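Local coordinates for conserved protein (Methanothermobacter thermautotrophicus, PDB 1T57) that is of unknown function but binds flavin mononucleotide and magnesium and belongs to the family of the pyruvate kinase alpha/beta domain, at residues Asp48-Arg53 with Asp165-Ala170; Ile52-Val57 with Glu73-Ser78; Ala181-Pro186 with Arg196-Ile201. All coordinates share one frame; numbering follows the deposited sequence.

Interaction 1 of 3, residues Asp48-Arg53 with Asp165-Ala170; sequences DQLGIR and DEEVIA
A Schellman motif closes helix 36-50, and Ile52, just beyond it, packs on Glu167, just before strand 168-172, and on Ile169 within it. Gly51 is the C-prime residue of the motif. Its positive phi of 71° turns the chain out of the helix. Ile52 N returns to Ala47 O, and Gly51 N makes a weak bond to Asp48 O. The turn sends the side chain of Ile52 toward 165-170, where it is buried.

Both branches of Ile52 touch Ile169. CG2 of Ile52 lies 3.5 Å from CG1 of Ile169, and CD1 of Ile52 is 4.0 Å from the same CG1. Ile169 CG1 is anti to its own carbonyl carbon (chi1 -59°), which swings this branch round to meet Ile52. CG2 of Ile52 also rests on the backbone of Val168, 4.2 Å from its CA.

Glu167 and Ile169 both lie across Ile52, roughly perpendicular to it, and Glu167 OE1 is 4.0 Å from Ile52 CD1. A water ties this carboxylate to the helix end. It donates to Glu167 OE1 at 2.8 Å and to Leu50 O at 3.2 Å. The other oxygen, Glu167 OE2, forms a salt bridge with Arg205 of the second subunit. The carboxylate thus sits between the helix C terminus and the subunit interface. Arg205 of that subunit also packs on Leu50.

Ile169 continues onto Val43 and Arg46 of helix 36-50. This is the packing of a helix and its exit turn against the central sheet of an alpha/beta fold.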
# COMPACT_ATOMS: atom_id res chain seq x y z
N ASP A 48 -8.25 -36.88 -20.15
CA ASP A 48 -8.27 -37.67 -21.38
C ASP A 48 -8.81 -36.80 -22.51
O ASP A 48 -8.22 -36.70 -23.59
CB ASP A 48 -9.20 -38.88 -21.21
CG ASP A 48 -8.65 -39.90 -20.24
OD1 ASP A 48 -9.43 -40.76 -19.78
OD2 ASP A 48 -7.43 -39.84 -19.95
N GLN A 49 -9.96 -36.18 -22.24
CA GLN A 49 -10.61 -35.32 -23.21
C GLN A 49 -9.68 -34.30 -23.84
O GLN A 49 -9.68 -34.13 -25.06
CB GLN A 49 -11.81 -34.61 -22.57
CG GLN A 49 -12.93 -35.56 -22.15
CD GLN A 49 -14.18 -34.84 -21.67
OE1 GLN A 49 -15.11 -35.47 -21.16
NE2 GLN A 49 -14.22 -33.52 -21.85
N LEU A 50 -8.87 -33.64 -23.02
CA LEU A 50 -7.99 -32.61 -23.55
C LEU A 50 -6.56 -33.05 -23.80
O LEU A 50 -5.80 -32.32 -24.41
CB LEU A 50 -7.97 -31.40 -22.62
CG LEU A 50 -9.23 -30.61 -22.26
CD1 LEU A 50 -8.92 -29.87 -21.00
CD2 LEU A 50 -9.65 -29.63 -23.35
N GLY A 51 -6.18 -34.23 -23.33
CA GLY A 51 -4.79 -34.64 -23.53
C GLY A 51 -3.84 -33.81 -22.67
O GLY A 51 -2.87 -33.20 -23.14
N ILE A 52 -4.12 -33.80 -21.37
CA ILE A 52 -3.31 -33.07 -20.41
C ILE A 52 -2.56 -34.08 -19.57
O ILE A 52 -3.15 -35.08 -19.15
CB ILE A 52 -4.23 -32.16 -19.53
CG1 ILE A 52 -4.59 -30.91 -20.33
CG2 ILE A 52 -3.56 -31.81 -18.20
CD1 ILE A 52 -5.75 -30.10 -19.76
N ARG A 53 -1.27 -33.85 -19.35
CA ARG A 53 -0.48 -34.78 -18.56
C ARG A 53 0.26 -34.12 -17.40
O ARG A 53 1.13 -34.74 -16.78
CB ARG A 53 0.53 -35.50 -19.45
CG ARG A 53 1.88 -34.80 -19.61
CD ARG A 53 2.84 -35.65 -20.44
NE ARG A 53 4.21 -35.15 -20.40
CZ ARG A 53 5.21 -35.63 -21.14
NH1 ARG A 53 5.00 -36.63 -21.98
NH2 ARG A 53 6.42 -35.10 -21.04
N ASP A 165 4.03 -22.95 -20.11
CA ASP A 165 3.95 -23.09 -21.56
C ASP A 165 2.58 -23.60 -21.98
O ASP A 165 1.88 -22.96 -22.74
CB ASP A 165 5.00 -24.11 -22.01
CG ASP A 165 5.79 -23.67 -23.24
OD1 ASP A 165 6.47 -24.52 -23.87
OD2 ASP A 165 5.72 -22.48 -23.56
N GLU A 166 2.21 -24.77 -21.45
CA GLU A 166 0.96 -25.43 -21.79
C GLU A 166 -0.10 -25.50 -20.69
O GLU A 166 0.02 -24.89 -19.64
CB GLU A 166 1.28 -26.84 -22.30
CG GLU A 166 2.27 -27.56 -21.41
CD GLU A 166 2.97 -28.74 -22.09
OE1 GLU A 166 2.36 -29.82 -22.21
OE2 GLU A 166 4.14 -28.58 -22.51
N GLU A 167 -1.16 -26.26 -20.95
CA GLU A 167 -2.25 -26.39 -20.01
C GLU A 167 -1.98 -27.44 -18.95
O GLU A 167 -1.27 -28.41 -19.20
CB GLU A 167 -3.55 -26.70 -20.74
CG GLU A 167 -3.91 -25.64 -21.75
CD GLU A 167 -5.33 -25.79 -22.27
OE1 GLU A 167 -5.87 -26.92 -22.24
OE2 GLU A 167 -5.89 -24.78 -22.72
N VAL A 168 -2.56 -27.22 -17.78
CA VAL A 168 -2.40 -28.07 -16.62
C VAL A 168 -3.72 -28.13 -15.85
O VAL A 168 -4.55 -27.22 -15.96
CB VAL A 168 -1.32 -27.49 -15.66
CG1 VAL A 168 -1.11 -28.41 -14.48
CG2 VAL A 168 -0.01 -27.26 -16.41
N ILE A 169 -3.93 -29.19 -15.09
CA ILE A 169 -5.15 -29.29 -14.30
C ILE A 169 -4.72 -29.02 -12.86
O ILE A 169 -3.87 -29.73 -12.35
CB ILE A 169 -5.78 -30.71 -14.39
CG1 ILE A 169 -6.10 -31.06 -15.86
CG2 ILE A 169 -7.02 -30.79 -13.51
CD1 ILE A 169 -7.62 -31.19 -16.20
N ALA A 170 -5.29 -27.99 -12.23
CA ALA A 170 -4.96 -27.63 -10.84
C ALA A 170 -6.06 -28.11 -9.90
O ALA A 170 -7.23 -27.92 -10.18
CB ALA A 170 -4.80 -26.11 -10.72
O HOH W 1 -5.34 -29.23 -23.73

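Interaction 2 of 3, residues Ile52-Val57 with Glu73-Ser78; sequences IRNFVV and EGNIVS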
# COMPACT_ATOMS: atom_id res chain seq x y z
N ILE A 52 -4.12 -33.80 -21.37
CA ILE A 52 -3.31 -33.07 -20.41
C ILE A 52 -2.56 -34.08 -19.57
O ILE A 52 -3.15 -35.08 -19.15
CB ILE A 52 -4.23 -32.16 -19.53
CG1 ILE A 52 -4.59 -30.91 -20.33
CG2 ILE A 52 -3.56 -31.81 -18.20
CD1 ILE A 52 -5.75 -30.10 -19.76
N ARG A 53 -1.27 -33.85 -19.35
CA ARG A 53 -0.48 -34.78 -18.56
C ARG A 53 0.26 -34.12 -17.40
O ARG A 53 1.13 -34.74 -16.78
CB ARG A 53 0.53 -35.50 -19.45
CG ARG A 53 1.88 -34.80 -19.61
CD ARG A 53 2.84 -35.65 -20.44
NE ARG A 53 4.21 -35.15 -20.40
CZ ARG A 53 5.21 -35.63 -21.14
NH1 ARG A 53 5.00 -36.63 -21.98
NH2 ARG A 53 6.42 -35.10 -21.04
N ASN A 54 -0.10 -32.87 -17.10
CA ASN A 54 0.50 -32.12 -16.00
C ASN A 54 -0.54 -31.80 -14.89
O ASN A 54 -1.58 -31.16 -15.14
CB ASN A 54 1.11 -30.83 -16.53
CG ASN A 54 2.41 -31.08 -17.30
OD1 ASN A 54 3.46 -31.38 -16.70
ND2 ASN A 54 2.33 -30.96 -18.63
N PHE A 55 -0.28 -32.26 -13.67
CA PHE A 55 -1.22 -32.02 -12.58
C PHE A 55 -0.55 -31.46 -11.35
O PHE A 55 0.40 -32.04 -10.86
CB PHE A 55 -1.94 -33.32 -12.17
CG PHE A 55 -2.70 -33.99 -13.27
CD1 PHE A 55 -2.06 -34.81 -14.19
CD2 PHE A 55 -4.07 -33.81 -13.38
CE1 PHE A 55 -2.78 -35.44 -15.22
CE2 PHE A 55 -4.79 -34.43 -14.39
CZ PHE A 55 -4.15 -35.25 -15.32
N VAL A 56 -1.05 -30.35 -10.84
CA VAL A 56 -0.48 -29.80 -9.62
C VAL A 56 -1.58 -29.93 -8.58
O VAL A 56 -2.71 -29.49 -8.81
CB VAL A 56 -0.07 -28.35 -9.78
CG1 VAL A 56 -1.26 -27.50 -10.25
CG2 VAL A 56 0.51 -27.85 -8.47
N VAL A 57 -1.26 -30.54 -7.44
CA VAL A 57 -2.28 -30.76 -6.41
C VAL A 57 -1.87 -30.41 -5.00
O VAL A 57 -0.81 -30.81 -4.55
CB VAL A 57 -2.72 -32.23 -6.35
CG1 VAL A 57 -3.94 -32.37 -5.48
CG2 VAL A 57 -2.99 -32.74 -7.73
N GLU A 73 -2.20 -40.32 -15.16
CA GLU A 73 -0.82 -40.61 -15.45
C GLU A 73 -0.14 -39.37 -16.04
O GLU A 73 -0.80 -38.53 -16.66
CB GLU A 73 -0.74 -41.79 -16.43
CG GLU A 73 -1.37 -43.08 -15.89
CD GLU A 73 -1.21 -44.26 -16.84
OE1 GLU A 73 -0.09 -44.45 -17.35
OE2 GLU A 73 -2.21 -44.98 -17.07
N GLY A 74 1.17 -39.27 -15.84
CA GLY A 74 1.93 -38.14 -16.34
C GLY A 74 2.68 -37.47 -15.20
O GLY A 74 3.01 -38.11 -14.19
N ASN A 75 2.96 -36.19 -15.33
CA ASN A 75 3.68 -35.51 -14.26
C ASN A 75 2.73 -34.99 -13.20
O ASN A 75 1.93 -34.08 -13.45
CB ASN A 75 4.50 -34.35 -14.79
CG ASN A 75 5.43 -33.80 -13.74
OD1 ASN A 75 5.58 -32.59 -13.60
ND2 ASN A 75 6.07 -34.69 -13.00
N ILE A 76 2.84 -35.55 -12.01
CA ILE A 76 2.02 -35.11 -10.89
C ILE A 76 2.91 -34.44 -9.88
O ILE A 76 3.94 -34.99 -9.50
CB ILE A 76 1.34 -36.25 -10.17
CG1 ILE A 76 0.36 -36.96 -11.09
CG2 ILE A 76 0.62 -35.70 -8.95
CD1 ILE A 76 -0.45 -38.01 -10.37
N VAL A 77 2.51 -33.26 -9.43
CA VAL A 77 3.28 -32.54 -8.45
C VAL A 77 2.34 -32.24 -7.30
O VAL A 77 1.26 -31.69 -7.49
CB VAL A 77 3.92 -31.24 -9.05
CG1 VAL A 77 2.90 -30.49 -9.85
CG2 VAL A 77 4.46 -30.35 -7.95
N SER A 78 2.76 -32.66 -6.12
CA SER A 78 2.01 -32.48 -4.90
C SER A 78 2.73 -31.44 -4.07
O SER A 78 3.93 -31.57 -3.79
CB SER A 78 1.95 -33.81 -4.13
OG SER A 78 1.17 -33.72 -2.94
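Phe55, Asn75 and Val77 lose the most surface where the parallel strands 54-58 and 75-79 lie side by side. The backbones are joined by a ladder of bonds. Asn75 is held at both ends: its N donates to Arg53 O at 2.7 Å, with a bent N-H...O angle of 137°, and its O accepts from Phe55 N at 2.9 Å. Phe55 O then takes Val77 N, and Val77 O takes Val57 N, both at 2.8 Å and both fairly straight.

The Phe55 ring turns its edge to the carbonyl oxygens of Glu73 and Asn75, with CE1 3.9 Å from Glu73 O. Gly74, just before strand 75-79, has positive phi, and its CA makes a CA-H...O contact of 3.5 Å with Arg53 O.

Helix 63-69 connects the two strands in a right-handed beta-alpha-beta crossover and packs on the Phe55 face, against Val57, Ile76 and Ser78. The FMN site is close by: Val57 lies near Thr64 and Ser78 touches Ser59, both FMN-binding residues.

On the other face, Val56 and Val77 run alongside each other. CG1 of Val77 sits between its backbone N and carbonyl carbon (chi1 46°). This presses it tightly on Val56 CA, at 3.5 Å. Nearby, the amide planes of Asn54 and Asn75 stand 84° apart. Asn54 OD1 meets CB of Asn75 at 3.7 Å, while Asn75 ND2 bonds to OD1 of Asn107 on the next strand.

Interaction 3 of 3, residues Ala181-Pro186 with Arg196-Ile201; sequences ALVLTP and RIHEVI
Val183 has CG1 anti to its backbone N (chi1 164°), which leaves CG2 anti to the carbonyl carbon and facing Ile201. Ile201 also holds CG1 anti to its carbonyl carbon (chi1 -57°), and its CD1 lies 3.7 Å from Val183 CG2. The two side chains meet nearly perpendicular to each other. CD1 of Ile201 also reaches Ala181 CB.

The strands 180-185 and 196-204 form an antiparallel beta hairpin with a classic beta bulge. His198 and Glu199 both face Val183, so the register shifts by one residue. Val183 O takes both amides: His198 N at 2.7 Å, nearly in line with the carbonyl, and Glu199 N at 3.2 Å, on a lone pair. The bulge thus gives one oxygen two donors from consecutive residues. Val183 N returns a bond to Glu199 O at 2.8 Å. On the other side of the bulge, Thr185 and Arg196 are a hydrogen-bonded pair. Thr185 N gives to Arg196 O at 2.9 Å, and Arg196 N gives to Thr185 O.

Leu182, Leu184, Ile197 and Val200 share one face of the sheet, and the first three pack on helix 144-158, while Val183 and Glu199 on the other face meet helix 36-50. Glu199 forms salt bridges to Lys23 and Arg46 of its own chain and to Arg205 of the second subunit. Arg196 bonds to Pro206 O and Arg140 O of that subunit, and its side chain is about 4 Å from a bound magnesium ion. Leu182 spreads its two methyls over the opposite strand: CD1 meets Val200 CG1 at 3.9 Å, and CD2 meets Ile197 CD1 at 4.0 Å.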
# COMPACT_ATOMS: atom_id res chain seq x y z
N ALA A 181 -11.26 -28.02 -9.04
CA ALA A 181 -10.23 -28.42 -10.00
C ALA A 181 -10.39 -27.49 -11.16
O ALA A 181 -11.50 -27.25 -11.61
CB ALA A 181 -10.43 -29.86 -10.45
N LEU A 182 -9.28 -26.95 -11.63
CA LEU A 182 -9.31 -26.00 -12.73
C LEU A 182 -8.39 -26.42 -13.87
O LEU A 182 -7.48 -27.21 -13.68
CB LEU A 182 -8.90 -24.61 -12.20
CG LEU A 182 -9.97 -23.55 -11.87
CD1 LEU A 182 -11.07 -24.07 -11.00
CD2 LEU A 182 -9.27 -22.42 -11.16
N VAL A 183 -8.67 -25.90 -15.07
CA VAL A 183 -7.85 -26.15 -16.24
C VAL A 183 -7.23 -24.79 -16.53
O VAL A 183 -7.92 -23.81 -16.83
CB VAL A 183 -8.67 -26.61 -17.42
CG1 VAL A 183 -7.87 -26.49 -18.70
CG2 VAL A 183 -9.08 -28.05 -17.20
N LEU A 184 -5.92 -24.71 -16.41
CA LEU A 184 -5.28 -23.43 -16.59
C LEU A 184 -3.88 -23.54 -17.12
O LEU A 184 -3.32 -24.63 -17.26
CB LEU A 184 -5.27 -22.69 -15.25
CG LEU A 184 -4.65 -23.50 -14.09
CD1 LEU A 184 -3.13 -23.73 -14.31
CD2 LEU A 184 -4.90 -22.77 -12.76
N THR A 185 -3.31 -22.37 -17.38
CA THR A 185 -1.95 -22.27 -17.87
C THR A 185 -1.20 -21.48 -16.80
O THR A 185 -1.43 -20.28 -16.61
CB THR A 185 -1.88 -21.51 -19.23
OG1 THR A 185 -2.45 -22.31 -20.27
CG2 THR A 185 -0.45 -21.19 -19.59
N PRO A 186 -0.30 -22.15 -16.08
CA PRO A 186 0.45 -21.45 -15.04
C PRO A 186 1.24 -20.28 -15.58
O PRO A 186 1.32 -20.06 -16.81
CB PRO A 186 1.36 -22.54 -14.48
CG PRO A 186 0.51 -23.77 -14.63
CD PRO A 186 -0.03 -23.60 -16.03
N ARG A 196 -3.64 -17.95 -16.85
CA ARG A 196 -4.93 -18.01 -17.51
C ARG A 196 -5.78 -19.15 -17.00
O ARG A 196 -5.32 -20.29 -16.91
CB ARG A 196 -4.77 -18.13 -19.05
CG ARG A 196 -3.98 -17.00 -19.74
CD ARG A 196 -4.65 -15.62 -19.46
NE ARG A 196 -6.08 -15.59 -19.80
CZ ARG A 196 -6.94 -14.63 -19.41
NH1 ARG A 196 -6.52 -13.62 -18.65
NH2 ARG A 196 -8.22 -14.69 -19.74
N ILE A 197 -7.03 -18.82 -16.66
CA ILE A 197 -7.95 -19.82 -16.19
C ILE A 197 -8.86 -20.17 -17.37
O ILE A 197 -9.61 -19.34 -17.86
CB ILE A 197 -8.75 -19.30 -14.98
CG1 ILE A 197 -7.78 -19.13 -13.80
CG2 ILE A 197 -9.87 -20.28 -14.62
CD1 ILE A 197 -8.42 -18.71 -12.51
N HIS A 198 -8.77 -21.42 -17.79
CA HIS A 198 -9.53 -21.92 -18.94
C HIS A 198 -10.89 -22.61 -18.67
O HIS A 198 -11.93 -22.16 -19.18
CB HIS A 198 -8.61 -22.83 -19.76
CG HIS A 198 -7.34 -22.17 -20.21
ND1 HIS A 198 -6.11 -22.80 -20.16
CD2 HIS A 198 -7.11 -20.95 -20.75
CE1 HIS A 198 -5.18 -22.01 -20.67
NE2 HIS A 198 -5.76 -20.87 -21.02
N GLU A 199 -10.90 -23.67 -17.88
CA GLU A 199 -12.14 -24.39 -17.56
C GLU A 199 -12.26 -24.74 -16.08
O GLU A 199 -11.27 -25.02 -15.40
CB GLU A 199 -12.21 -25.70 -18.35
CG GLU A 199 -12.40 -25.54 -19.83
CD GLU A 199 -12.11 -26.83 -20.59
OE1 GLU A 199 -12.48 -27.91 -20.09
OE2 GLU A 199 -11.53 -26.76 -21.69
N VAL A 200 -13.49 -24.73 -15.57
CA VAL A 200 -13.72 -25.11 -14.18
C VAL A 200 -14.35 -26.51 -14.21
O VAL A 200 -15.53 -26.66 -14.51
CB VAL A 200 -14.66 -24.12 -13.47
CG1 VAL A 200 -14.81 -24.51 -11.98
CG2 VAL A 200 -14.13 -22.71 -13.61
N ILE A 201 -13.56 -27.53 -13.92
CA ILE A 201 -14.07 -28.90 -13.94
C ILE A 201 -15.11 -29.10 -12.84
O ILE A 201 -16.12 -29.74 -13.06
CB ILE A 201 -12.93 -29.90 -13.74
CG1 ILE A 201 -11.88 -29.70 -14.84
CG2 ILE A 201 -13.46 -31.30 -13.81
CD1 ILE A 201 -10.48 -30.17 -14.52

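Helix 36-50 ends where interaction 1 begins, and the chain runs straight on into strand 54-58 of interaction 2. The two share Ile52 and Arg53. Both loops start from the same stretch; interaction 2 closes the shorter one, through helix 63-69, and interaction 1 closes the longer one around it when the chain returns at 165-170. Interaction 3 follows in series as a local hairpin. Strand 168-172 joins all three: Ile169 N and O pair with Asn54 O and Val56 N, and on its other edge Val168 N and Ala170 O pair with Leu184 O and Leu182 N. Interactions 1 and 3 also meet the second subunit; interaction 2 does not.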